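Local coordinates for DNA repair protein PprA (Deinococcus deserti, PDB 6MC8) that probably binds DNA and takes part in repairing radiation-induced damage and in genome segregation, and is associated with filament formation, at residues W172-T181 with A191-T199. The protein carries 2 engineered substitutions. Residues are numbered along the deposited sequence; the frame is centred on the assembly and turned at random.
Sequences WTPGAAQTWT and AVEVHRPAT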
loop_
_atom_site.group_PDB
_atom_site.type_symbol
_atom_site.label_atom_id
_atom_site.label_comp_id
_atom_site.label_asym_id
_atom_site.label_seq_id
_atom_site.Cartn_x
_atom_site.Cartn_y
_atom_site.Cartn_z
ATOM N N TRP A 172 -11.625 13.457 -5.671
ATOM C CA TRP A 172 -11.995 14.826 -5.351
ATOM C C TRP A 172 -13.357 14.866 -4.671
ATOM O O TRP A 172 -14.292 14.170 -5.071
ATOM C CB TRP A 172 -12.033 15.684 -6.613
ATOM C CG TRP A 172 -10.719 15.941 -7.269
ATOM C CD1 TRP A 172 -10.258 15.392 -8.423
ATOM C CD2 TRP A 172 -9.689 16.815 -6.805
ATOM N NE1 TRP A 172 -9.014 15.878 -8.716
ATOM C CE2 TRP A 172 -8.639 16.751 -7.733
ATOM C CE3 TRP A 172 -9.554 17.643 -5.692
ATOM C CZ2 TRP A 172 -7.476 17.491 -7.588
ATOM C CZ3 TRP A 172 -8.402 18.366 -5.546
ATOM C CH2 TRP A 172 -7.374 18.287 -6.489
ATOM N N THR A 173 -13.460 15.677 -3.625
ATOM C CA THR A 173 -14.720 15.926 -2.953
ATOM C C THR A 173 -14.833 17.431 -2.732
ATOM O O THR A 173 -13.808 18.115 -2.635
ATOM C CB THR A 173 -14.815 15.123 -1.626
ATOM O OG1 THR A 173 -16.131 15.212 -1.072
ATOM C CG2 THR A 173 -13.828 15.589 -0.599
ATOM N N PRO A 174 -16.045 17.989 -2.751
ATOM C CA PRO A 174 -16.182 19.447 -2.625
ATOM C C PRO A 174 -15.819 19.934 -1.230
ATOM O O PRO A 174 -16.236 19.358 -0.225
ATOM C CB PRO A 174 -17.662 19.689 -2.936
ATOM C CG PRO A 174 -18.078 18.521 -3.719
ATOM C CD PRO A 174 -17.312 17.372 -3.173
ATOM N N GLY A 175 -15.081 21.034 -1.205
ATOM C CA GLY A 175 -14.705 21.716 0.035
ATOM C C GLY A 175 -15.318 23.097 0.211
ATOM O O GLY A 175 -14.955 23.714 1.169
ATOM N N ALA A 176 -16.192 23.517 -0.697
ATOM C CA ALA A 176 -16.931 24.802 -0.848
ATOM C C ALA A 176 -16.048 25.868 -1.483
ATOM O O ALA A 176 -14.966 25.553 -1.832
ATOM C CB ALA A 176 -17.593 25.300 0.413
ATOM N N ALA A 177 -16.585 27.055 -1.725
ATOM C CA ALA A 177 -15.828 28.238 -2.195
ATOM C C ALA A 177 -14.992 27.951 -3.444
ATOM O O ALA A 177 -13.888 28.433 -3.493
ATOM C CB ALA A 177 -14.977 28.717 -1.061
ATOM N N GLN A 178 -15.553 27.190 -4.383
ATOM C CA GLN A 178 -14.930 26.675 -5.627
ATOM C C GLN A 178 -13.755 25.770 -5.256
ATOM O O GLN A 178 -12.989 25.499 -6.109
ATOM C CB GLN A 178 -14.481 27.774 -6.577
ATOM C CG GLN A 178 -15.599 28.571 -7.171
ATOM C CD GLN A 178 -15.066 29.722 -7.982
ATOM O OE1 GLN A 178 -13.871 29.952 -8.066
ATOM N NE2 GLN A 178 -15.960 30.466 -8.584
ATOM N N THR A 179 -13.766 25.200 -4.063
ATOM C CA THR A 179 -12.640 24.430 -3.556
ATOM C C THR A 179 -12.952 22.939 -3.583
ATOM O O THR A 179 -14.027 22.509 -3.164
ATOM C CB THR A 179 -12.304 24.905 -2.135
ATOM O OG1 THR A 179 -11.591 26.146 -2.197
ATOM C CG2 THR A 179 -11.546 23.888 -1.331
ATOM N N TRP A 180 -12.008 22.162 -4.105
ATOM C CA TRP A 180 -12.075 20.711 -4.128
ATOM C C TRP A 180 -10.876 20.139 -3.388
ATOM O O TRP A 180 -9.782 20.703 -3.423
ATOM C CB TRP A 180 -12.124 20.216 -5.565
ATOM C CG TRP A 180 -13.448 20.454 -6.191
ATOM C CD1 TRP A 180 -13.897 21.614 -6.735
ATOM C CD2 TRP A 180 -14.478 19.490 -6.398
ATOM N NE1 TRP A 180 -15.162 21.447 -7.228
ATOM C CE2 TRP A 180 -15.540 20.146 -7.035
ATOM C CE3 TRP A 180 -14.611 18.135 -6.090
ATOM C CZ2 TRP A 180 -16.713 19.494 -7.380
ATOM C CZ3 TRP A 180 -15.771 17.494 -6.428
ATOM C CH2 TRP A 180 -16.810 18.172 -7.069
ATOM N N THR A 181 -11.086 19.021 -2.701
ATOM C CA THR A 181 -10.059 18.502 -1.814
ATOM C C THR A 181 -9.957 16.985 -1.911
ATOM O O THR A 181 -10.905 16.301 -2.301
ATOM C CB THR A 181 -10.310 18.951 -0.363
ATOM O OG1 THR A 181 -9.229 18.524 0.469
ATOM C CG2 THR A 181 -11.597 18.400 0.166
ATOM N N ALA A 191 -1.098 13.175 3.459
ATOM C CA ALA A 191 -1.113 14.406 2.690
ATOM C C ALA A 191 -2.533 14.780 2.301
ATOM O O ALA A 191 -3.397 13.913 2.155
ATOM C CB ALA A 191 -0.246 14.276 1.451
ATOM N N VAL A 192 -2.766 16.077 2.137
ATOM C CA VAL A 192 -4.064 16.600 1.738
ATOM C C VAL A 192 -3.841 17.760 0.771
ATOM O O VAL A 192 -2.939 18.584 0.966
ATOM C CB VAL A 192 -4.917 17.001 2.965
ATOM C CG1 VAL A 192 -4.221 18.015 3.840
ATOM C CG2 VAL A 192 -6.279 17.518 2.550
ATOM N N GLU A 193 -4.611 17.776 -0.312
ATOM C CA GLU A 193 -4.558 18.825 -1.316
ATOM C C GLU A 193 -5.861 19.602 -1.269
ATOM O O GLU A 193 -6.932 19.008 -1.143
ATOM C CB GLU A 193 -4.339 18.241 -2.714
ATOM C CG GLU A 193 -4.224 19.275 -3.817
ATOM C CD GLU A 193 -4.032 18.658 -5.177
ATOM O OE1 GLU A 193 -4.024 17.418 -5.274
ATOM O OE2 GLU A 193 -3.886 19.411 -6.154
ATOM N N VAL A 194 -5.765 20.923 -1.347
ATOM C CA VAL A 194 -6.914 21.810 -1.456
ATOM C C VAL A 194 -6.756 22.607 -2.741
ATOM O O VAL A 194 -5.748 23.293 -2.929
ATOM C CB VAL A 194 -7.026 22.726 -0.225
ATOM C CG1 VAL A 194 -8.004 23.827 -0.468
ATOM C CG2 VAL A 194 -7.465 21.925 0.974
ATOM N N HIS A 195 -7.747 22.517 -3.621
ATOM C CA HIS A 195 -7.631 22.995 -4.993
ATOM C C HIS A 195 -8.774 23.932 -5.351
ATOM O O HIS A 195 -9.943 23.561 -5.238
ATOM C CB HIS A 195 -7.620 21.818 -5.958
ATOM C CG HIS A 195 -7.541 22.209 -7.397
ATOM N ND1 HIS A 195 -6.374 22.628 -7.992
ATOM C CD2 HIS A 195 -8.486 22.235 -8.363
ATOM C CE1 HIS A 195 -6.603 22.897 -9.263
ATOM N NE2 HIS A 195 -7.878 22.670 -9.513
ATOM N N ARG A 196 -8.430 25.131 -5.803
ATOM C CA ARG A 196 -9.381 26.036 -6.446
ATOM C C ARG A 196 -8.827 26.351 -7.827
ATOM O O ARG A 196 -7.681 26.833 -7.926
ATOM C CB ARG A 196 -9.602 27.315 -5.646
ATOM C CG ARG A 196 -10.711 28.173 -6.226
ATOM C CD ARG A 196 -10.870 29.499 -5.521
ATOM N NE ARG A 196 -11.300 29.360 -4.140
ATOM C CZ ARG A 196 -10.547 29.681 -3.099
ATOM N NH1 ARG A 196 -9.327 30.151 -3.290
ATOM N NH2 ARG A 196 -11.011 29.531 -1.873
ATOM N N PRO A 197 -9.583 26.097 -8.896
ATOM C CA PRO A 197 -9.026 26.193 -10.253
ATOM C C PRO A 197 -8.673 27.617 -10.657
ATOM O O PRO A 197 -9.448 28.554 -10.459
ATOM C CB PRO A 197 -10.148 25.629 -11.128
ATOM C CG PRO A 197 -10.940 24.786 -10.218
ATOM C CD PRO A 197 -10.910 25.469 -8.901
ATOM N N ALA A 198 -7.483 27.767 -11.230
ATOM C CA ALA A 198 -6.990 29.059 -11.674
ATOM C C ALA A 198 -6.044 28.856 -12.844
ATOM O O ALA A 198 -5.116 28.050 -12.770
ATOM C CB ALA A 198 -6.278 29.807 -10.545
ATOM N N THR A 199 -6.295 29.582 -13.921
ATOM C CA THR A 199 -5.390 29.691 -15.048
ATOM C C THR A 199 -4.674 31.032 -14.946
ATOM O O THR A 199 -5.091 31.899 -14.171
ATOM C CB THR A 199 -6.148 29.577 -16.384
ATOM O OG1 THR A 199 -7.052 30.673 -16.539
ATOM C CG2 THR A 199 -6.915 28.279 -16.448
#
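Trp180 and His195 form an antiparallel hydrogen-bonded pair where strands 179-186 and 189-195 of one beta hairpin lie side by side, segments 179-181 and 191-195 running at 162°. Trp180 N gives a nearly straight bond to His195 O at 2.7 Å, and His195 N returns one to Trp180 O. Next along, Thr181 and Val194 make a non-hydrogen-bonded pair, and there a side chain supplies a further link: with chi1 at -175°, Thr181 OG1 swings opposite its own backbone N and donates to Glu193 O at 2.8 Å, tilted from the carbonyl plane. On the same face Thr179 CG2 meets Val194 CG1 at 3.6 Å, a layer that helix 274-304 covers.

On the other face Trp172, in the neighbouring strand 168-176 where it is interrupted, brings the far end of its ring obliquely against Glu193 and His195. CH2 lies 3.6 Å from Glu193 CD, CZ3 the same distance from His195 CB, and the indole and imidazole planes are inclined at 47°, neither stacked nor edge-to-face. Glu193 OE1 forms a salt bridge with Arg182, while Ser261 holds both Glu193 OE2 and His195 ND1.

Past the last strand pair, Arg196, bent at chi3, sends NE straight to Ala177 O at 2.8 Å, in the guanidinium plane. Gln178 CB packs on its CG. Since Asp289 and Gln292 bind the terminal nitrogens, this one guanidinium ties the turn 176-179 to helix 274-304, which probably fixes the rotation of the guanidinium.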